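PDB 5EK8: lipoxygenase from Cyanothece sp., which probably oxygenates polyunsaturated fatty acids with molecular oxygen at a non-heme iron centre, acting as a 9R-lipoxygenase. Local coordinates for residues L351-E355 with A356-Y360. Sequence-based numbering, arbitrary orientation.
With FE2 (Fe (II) ion), chain B.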
loop_
_atom_site.group_PDB
_atom_site.type_symbol
_atom_site.label_atom_id
_atom_site.label_comp_id
_atom_site.label_asym_id
_atom_site.label_seq_id
_atom_site.Cartn_x
_atom_site.Cartn_y
_atom_site.Cartn_z
ATOM N N LEU A 351 -6.402 15.755 7.062
ATOM C CA LEU A 351 -5.104 15.300 6.581
ATOM C C LEU A 351 -4.627 14.113 7.405
ATOM O O LEU A 351 -4.141 13.123 6.857
ATOM C CB LEU A 351 -4.062 16.422 6.624
ATOM C CG LEU A 351 -2.733 16.070 5.945
ATOM C CD1 LEU A 351 -2.860 16.219 4.449
ATOM C CD2 LEU A 351 -1.588 16.921 6.467
ATOM N N PHE A 352 -4.760 14.211 8.725
ATOM C CA PHE A 352 -4.387 13.089 9.576
ATOM C C PHE A 352 -5.283 11.880 9.303
ATOM O O PHE A 352 -4.788 10.754 9.166
ATOM C CB PHE A 352 -4.449 13.462 11.056
ATOM C CG PHE A 352 -4.194 12.299 11.974
ATOM C CD1 PHE A 352 -2.949 11.688 12.006
ATOM C CD2 PHE A 352 -5.201 11.806 12.789
ATOM C CE1 PHE A 352 -2.709 10.613 12.840
ATOM C CE2 PHE A 352 -4.968 10.730 13.627
ATOM C CZ PHE A 352 -3.717 10.133 13.653
ATOM N N ASP A 353 -6.591 12.109 9.212
ATOM C CA ASP A 353 -7.517 11.033 8.877
ATOM C C ASP A 353 -7.169 10.437 7.521
ATOM O O ASP A 353 -7.198 9.220 7.333
ATOM C CB ASP A 353 -8.960 11.534 8.864
ATOM C CG ASP A 353 -9.939 10.470 8.416
ATOM O OD1 ASP A 353 -10.369 10.496 7.247
ATOM O OD2 ASP A 353 -10.270 9.592 9.231
ATOM N N GLY A 354 -6.838 11.316 6.579
ATOM C CA GLY A 354 -6.481 10.909 5.236
ATOM C C GLY A 354 -5.256 10.023 5.205
ATOM O O GLY A 354 -5.211 9.052 4.459
ATOM N N GLU A 355 -4.256 10.349 6.016
ATOM C CA GLU A 355 -3.045 9.542 6.051
ATOM C C GLU A 355 -3.263 8.212 6.758
ATOM O O GLU A 355 -2.824 7.175 6.269
ATOM C CB GLU A 355 -1.897 10.301 6.723
ATOM C CG GLU A 355 -1.307 11.416 5.878
ATOM C CD GLU A 355 -0.478 10.911 4.703
ATOM O OE1 GLU A 355 0.469 11.625 4.304
ATOM O OE2 GLU A 355 -0.767 9.811 4.175
ATOM N N ALA A 356 -3.927 8.249 7.910
ATOM C CA ALA A 356 -4.238 7.029 8.661
ATOM C C ALA A 356 -5.149 6.087 7.878
ATOM O O ALA A 356 -4.747 4.983 7.514
ATOM C CB ALA A 356 -4.879 7.377 9.994
ATOM N N ILE A 357 -6.373 6.533 7.619
ATOM C CA ILE A 357 -7.383 5.681 7.000
ATOM C C ILE A 357 -7.255 5.559 5.475
ATOM O O ILE A 357 -7.042 4.461 4.954
ATOM C CB ILE A 357 -8.807 6.183 7.296
ATOM C CG1 ILE A 357 -8.988 6.498 8.780
ATOM C CG2 ILE A 357 -9.810 5.170 6.814
ATOM C CD1 ILE A 357 -8.892 5.300 9.678
ATOM N N GLU A 358 -7.418 6.678 4.770
ATOM C CA GLU A 358 -7.469 6.680 3.306
ATOM C C GLU A 358 -6.183 6.171 2.666
ATOM O O GLU A 358 -6.206 5.454 1.664
ATOM C CB GLU A 358 -7.771 8.087 2.793
ATOM C CG GLU A 358 -9.031 8.686 3.373
ATOM C CD GLU A 358 -10.211 7.752 3.239
ATOM O OE1 GLU A 358 -10.848 7.439 4.272
ATOM O OE2 GLU A 358 -10.495 7.331 2.096
ATOM N N HIS A 359 -5.059 6.545 3.256
ATOM C CA HIS A 359 -3.769 6.140 2.742
ATOM C C HIS A 359 -3.270 4.829 3.335
ATOM O O HIS A 359 -3.410 3.766 2.728
ATOM C CB HIS A 359 -2.747 7.230 3.009
ATOM C CG HIS A 359 -1.533 7.129 2.150
ATOM N ND1 HIS A 359 -0.402 7.878 2.372
ATOM C CD2 HIS A 359 -1.279 6.365 1.061
ATOM C CE1 HIS A 359 0.503 7.583 1.453
ATOM N NE2 HIS A 359 -0.008 6.671 0.649
ATOM N N TYR A 360 -2.669 4.919 4.518
ATOM C CA TYR A 360 -1.993 3.776 5.119
ATOM C C TYR A 360 -2.911 2.577 5.329
ATOM O O TYR A 360 -2.558 1.450 4.986
ATOM C CB TYR A 360 -1.360 4.170 6.451
ATOM C CG TYR A 360 -0.698 3.009 7.157
ATOM C CD1 TYR A 360 0.485 2.458 6.675
ATOM C CD2 TYR A 360 -1.256 2.465 8.306
ATOM C CE1 TYR A 360 1.088 1.390 7.321
ATOM C CE2 TYR A 360 -0.664 1.405 8.954
ATOM C CZ TYR A 360 0.505 0.873 8.463
ATOM O OH TYR A 360 1.084 -0.183 9.125
HETATM FE FE FE2 B . 1.860 5.309 -0.182
#
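H359 binds the iron through NE2, at 2.5 Å from the metal, while its ND1 donates to E355 OE2 one helical turn earlier, in the long helix 337-377 of the lipoxygenase catalytic domain. H364, H570 and the C-terminal carboxylate of I668 also bind the metal. The bond from H359 ND1 to E355 OE2 is 2.7 Å long, and the oxygen lies at the ring edge, near the imidazole plane, with carboxylate and ring only 21° apart. With CG set anti to the carbonyl carbon (chi1 -73°) and the chain bent at chi2, E355 runs alongside H359, and its other oxygen, OE1, is held by Q577. An alanine in place of E355 would probably leave ND1 without this acceptor and the iron-bound ring less firmly fixed in rotation.

The backbone beneath widens into a pi-type turn. A356 N and I357 N bond to the carbonyls of F352 and D353, four residues back, but H359 N bonds to G354 O at 2.8 Å, skipping E358 N. Y360 N likewise reaches E355 O across five residues. On another side of the helix, D353, whose OD1 is bonded to N259, lays OD2 against I357 CG1 at 3.4 Å.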